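PDB 3A2Q: 6-aminohexanoate-cyclic-dimer hydrolase from Arthrobacter sp., which hydrolyses one amide bond of the cyclic dimer of 6-aminohexanoate, a nylon-6 by-product, to give the linear dimer. Local coordinates for residues Thr190-Asp204 and Val229-Pro241. The protein carries 1 engineered substitution. Numbering follows the deposited sequence.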
# COMPACT_ATOMS: atom_id res chain seq x y z
N THR A 190 -7.56 8.08 -4.33
CA THR A 190 -8.14 8.17 -5.66
C THR A 190 -6.98 8.26 -6.65
O THR A 190 -5.95 8.86 -6.35
CB THR A 190 -8.97 9.45 -5.79
OG1 THR A 190 -10.08 9.37 -4.88
CG2 THR A 190 -9.47 9.64 -7.22
N ARG A 191 -7.16 7.68 -7.83
CA ARG A 191 -6.12 7.74 -8.86
C ARG A 191 -5.81 9.21 -9.13
O ARG A 191 -6.72 10.03 -9.27
CB ARG A 191 -6.63 7.07 -10.14
CG ARG A 191 -5.74 7.26 -11.37
CD ARG A 191 -6.37 6.59 -12.58
NE ARG A 191 -6.37 5.14 -12.45
CZ ARG A 191 -7.35 4.34 -12.85
NH1 ARG A 191 -8.44 4.84 -13.42
NH2 ARG A 191 -7.23 3.02 -12.70
N GLY A 192 -4.53 9.55 -9.19
CA GLY A 192 -4.14 10.92 -9.46
C GLY A 192 -4.10 11.84 -8.25
O GLY A 192 -3.96 13.05 -8.40
N ARG A 193 -4.26 11.28 -7.05
CA ARG A 193 -4.23 12.09 -5.83
C ARG A 193 -2.79 12.41 -5.45
O ARG A 193 -2.46 13.56 -5.16
CB ARG A 193 -4.90 11.34 -4.67
CG ARG A 193 -4.93 12.12 -3.35
CD ARG A 193 -5.86 13.33 -3.42
NE ARG A 193 -7.26 12.93 -3.59
CZ ARG A 193 -8.22 13.74 -4.03
NH1 ARG A 193 -7.94 15.00 -4.34
NH2 ARG A 193 -9.46 13.29 -4.16
N ILE A 194 -1.94 11.39 -5.43
CA ILE A 194 -0.54 11.54 -5.05
C ILE A 194 0.41 11.35 -6.22
O ILE A 194 0.37 10.33 -6.89
CB ILE A 194 -0.14 10.52 -3.96
CG1 ILE A 194 -1.08 10.65 -2.76
CG2 ILE A 194 1.32 10.75 -3.54
CD1 ILE A 194 -0.75 9.70 -1.60
N SER A 195 1.26 12.34 -6.47
CA SER A 195 2.19 12.25 -7.58
C SER A 195 3.34 11.28 -7.35
O SER A 195 3.96 11.29 -6.28
CB SER A 195 2.79 13.62 -7.89
OG SER A 195 3.76 13.50 -8.92
N PRO A 196 3.64 10.42 -8.34
CA PRO A 196 4.72 9.44 -8.28
C PRO A 196 5.92 9.97 -9.07
O PRO A 196 6.91 9.28 -9.26
CB PRO A 196 4.12 8.23 -8.96
CG PRO A 196 3.37 8.88 -10.09
CD PRO A 196 2.71 10.10 -9.44
N GLY A 197 5.79 11.21 -9.55
CA GLY A 197 6.84 11.83 -10.34
C GLY A 197 8.01 12.41 -9.57
O GLY A 197 8.08 12.28 -8.35
N PRO A 198 8.93 13.12 -10.25
CA PRO A 198 8.96 13.42 -11.69
C PRO A 198 9.17 12.24 -12.65
O PRO A 198 8.92 12.36 -13.85
CB PRO A 198 10.09 14.45 -11.81
CG PRO A 198 11.00 14.08 -10.67
CD PRO A 198 10.04 13.79 -9.55
N LEU A 199 9.63 11.11 -12.13
CA LEU A 199 9.84 9.95 -12.98
C LEU A 199 8.51 9.41 -13.51
O LEU A 199 7.46 9.65 -12.93
CB LEU A 199 10.55 8.83 -12.22
CG LEU A 199 12.06 8.93 -12.00
CD1 LEU A 199 12.53 7.83 -11.05
CD2 LEU A 199 12.77 8.83 -13.34
N VAL A 200 8.59 8.68 -14.62
CA VAL A 200 7.44 8.04 -15.24
C VAL A 200 7.85 6.58 -15.30
O VAL A 200 8.59 6.17 -16.19
CB VAL A 200 7.18 8.56 -16.67
CG1 VAL A 200 6.00 7.82 -17.28
CG2 VAL A 200 6.90 10.05 -16.64
N THR A 201 7.37 5.79 -14.34
CA THR A 201 7.74 4.38 -14.29
C THR A 201 6.58 3.42 -14.49
O THR A 201 5.41 3.81 -14.42
CB THR A 201 8.41 4.05 -12.93
OG1 THR A 201 7.47 4.24 -11.87
CG2 THR A 201 9.60 4.96 -12.70
N ASP A 202 6.93 2.16 -14.75
CA ASP A 202 5.96 1.09 -14.92
C ASP A 202 4.97 1.26 -16.06
O ASP A 202 3.85 0.74 -15.99
CB ASP A 202 5.19 0.89 -13.61
CG ASP A 202 6.11 0.71 -12.42
OD1 ASP A 202 6.85 -0.30 -12.39
OD2 ASP A 202 6.11 1.58 -11.53
N SER A 203 5.37 1.97 -17.12
CA SER A 203 4.50 2.21 -18.27
C SER A 203 3.27 3.00 -17.85
O SER A 203 2.14 2.49 -17.82
CB SER A 203 4.10 0.88 -18.92
OG SER A 203 5.23 0.25 -19.50
N ASP A 204 3.51 4.27 -17.53
CA ASP A 204 2.47 5.18 -17.09
C ASP A 204 1.81 4.61 -15.84
O ASP A 204 0.58 4.58 -15.71
CB ASP A 204 1.45 5.39 -18.22
CG ASP A 204 0.74 6.72 -18.12
OD1 ASP A 204 1.21 7.58 -17.34
OD2 ASP A 204 -0.27 6.92 -18.82
N VAL A 229 1.16 15.30 0.80
CA VAL A 229 1.63 14.81 -0.49
C VAL A 229 0.69 14.83 -1.69
O VAL A 229 1.07 14.37 -2.77
CB VAL A 229 2.16 13.36 -0.35
CG1 VAL A 229 3.23 13.29 0.73
CG2 VAL A 229 1.00 12.41 -0.02
N SER A 230 -0.51 15.37 -1.54
CA SER A 230 -1.46 15.41 -2.65
C SER A 230 -1.32 16.61 -3.58
O SER A 230 -0.62 17.58 -3.28
CB SER A 230 -2.89 15.34 -2.11
OG SER A 230 -3.11 14.12 -1.42
N GLY A 231 -1.99 16.54 -4.73
CA GLY A 231 -1.95 17.65 -5.68
C GLY A 231 -1.29 17.34 -7.01
O GLY A 231 -0.37 16.52 -7.09
N HIS A 232 -1.74 18.02 -8.06
CA HIS A 232 -1.19 17.83 -9.40
C HIS A 232 0.21 18.43 -9.55
O HIS A 232 0.43 19.59 -9.20
CB HIS A 232 -2.10 18.48 -10.45
CG HIS A 232 -1.61 18.32 -11.85
ND1 HIS A 232 -1.65 17.12 -12.53
CD2 HIS A 232 -1.01 19.20 -12.69
CE1 HIS A 232 -1.10 17.26 -13.72
NE2 HIS A 232 -0.71 18.52 -13.84
N ARG A 233 1.14 17.64 -10.07
CA ARG A 233 2.50 18.10 -10.30
C ARG A 233 2.77 18.00 -11.80
O ARG A 233 2.08 17.27 -12.51
CB ARG A 233 3.53 17.23 -9.54
CG ARG A 233 3.30 17.11 -8.03
CD ARG A 233 3.14 18.46 -7.34
NE ARG A 233 4.30 19.34 -7.45
CZ ARG A 233 5.40 19.25 -6.70
NH1 ARG A 233 5.50 18.32 -5.76
NH2 ARG A 233 6.39 20.11 -6.88
N PRO A 234 3.77 18.73 -12.30
CA PRO A 234 4.10 18.70 -13.73
C PRO A 234 4.31 17.30 -14.30
O PRO A 234 5.13 16.52 -13.80
CB PRO A 234 5.37 19.55 -13.81
CG PRO A 234 5.23 20.49 -12.66
CD PRO A 234 4.69 19.62 -11.56
N GLY A 235 3.56 16.98 -15.35
CA GLY A 235 3.70 15.68 -15.97
C GLY A 235 2.77 14.60 -15.46
O GLY A 235 2.59 13.58 -16.12
N ASP A 236 2.19 14.79 -14.27
CA ASP A 236 1.28 13.79 -13.73
C ASP A 236 0.22 13.45 -14.76
O ASP A 236 -0.44 14.33 -15.30
CB ASP A 236 0.59 14.29 -12.46
CG ASP A 236 1.48 14.25 -11.25
OD1 ASP A 236 2.57 13.63 -11.32
OD2 ASP A 236 1.09 14.83 -10.21
N THR A 237 0.05 12.16 -15.03
CA THR A 237 -0.92 11.72 -16.02
C THR A 237 -2.34 11.86 -15.52
O THR A 237 -3.22 12.36 -16.22
CB THR A 237 -0.70 10.25 -16.39
OG1 THR A 237 0.61 10.09 -16.95
CG2 THR A 237 -1.75 9.80 -17.40
N PHE A 238 -2.57 11.40 -14.30
CA PHE A 238 -3.89 11.42 -13.71
C PHE A 238 -4.06 12.52 -12.68
O PHE A 238 -3.08 13.05 -12.15
CB PHE A 238 -4.16 10.03 -13.12
CG PHE A 238 -3.98 8.92 -14.11
CD1 PHE A 238 -4.96 8.65 -15.06
CD2 PHE A 238 -2.80 8.19 -14.15
CE1 PHE A 238 -4.77 7.68 -16.03
CE2 PHE A 238 -2.59 7.22 -15.13
CZ PHE A 238 -3.58 6.96 -16.07
N CYS A 239 -5.31 12.87 -12.41
CA CYS A 239 -5.61 13.90 -11.44
C CYS A 239 -6.91 13.53 -10.74
O CYS A 239 -7.78 12.88 -11.33
CB CYS A 239 -5.74 15.25 -12.15
SG CYS A 239 -5.65 16.69 -11.07
N ALA A 240 -7.05 13.92 -9.48
CA ALA A 240 -8.26 13.61 -8.73
C ALA A 240 -9.02 14.89 -8.42
O ALA A 240 -8.44 15.98 -8.43
CB ALA A 240 -7.88 12.90 -7.43
N PRO A 241 -10.34 14.79 -8.16
CA PRO A 241 -11.19 15.93 -7.84
C PRO A 241 -10.66 16.63 -6.59
O PRO A 241 -10.21 15.97 -5.65
CB PRO A 241 -12.56 15.29 -7.60
CG PRO A 241 -12.52 14.07 -8.48
CD PRO A 241 -11.13 13.55 -8.25
O HOH W 1 1.26 15.04 -5.46
O HOH W 2 3.61 13.37 -3.94
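Arg193 meets the 229-241 loop through both its guanidinium and its backbone carbonyl. Bent at chi2 (69°) and chi3, its chain passes Ser230 and lays one guanidinium face on Ala240 CB. In the guanidinium plane, Arg193 NH1 donates to Pro241 O at 2.8 Å, with a weak second bond from NH2, while NE forms a salt bridge with Glu460. Arg193 O accepts from Gly231 N at 3.0 Å. Shortening Arg193 to an alanine would probably leave Pro241 O without its side-chain donors and Glu460 without its cationic mate.

Two hydroxyls each donate to a carboxylate. Ser195 OG donates to the syn lone pair of Asp236 OD1 (2.7 Å) and accepts from Gly197 N in an ST turn; Asp236 OD2 takes Arg233 N from above the carboxylate plane. Thr237 OG1 likewise donates to Asp204 OD1 at 2.6 Å. A water joins Ser195 N to Val229 O and Gly231 O.

Among the apolar contacts, Arg191 CD makes a CH-pi contact over one face of the Phe238 ring, offset toward the rim and 3.9 Å from the centroid, with Thr237 CG2 over the opposite face. Ile194 CD1 packs on Val229 CG2 at 3.6 Å.

Hydrogen bonds and close nonpolar packing thus tie the loop after strand 185-188 to that after helix 219-229, and sharing between Pro241 O and Glu460 probably fixes the Arg193 guanidinium's orientation.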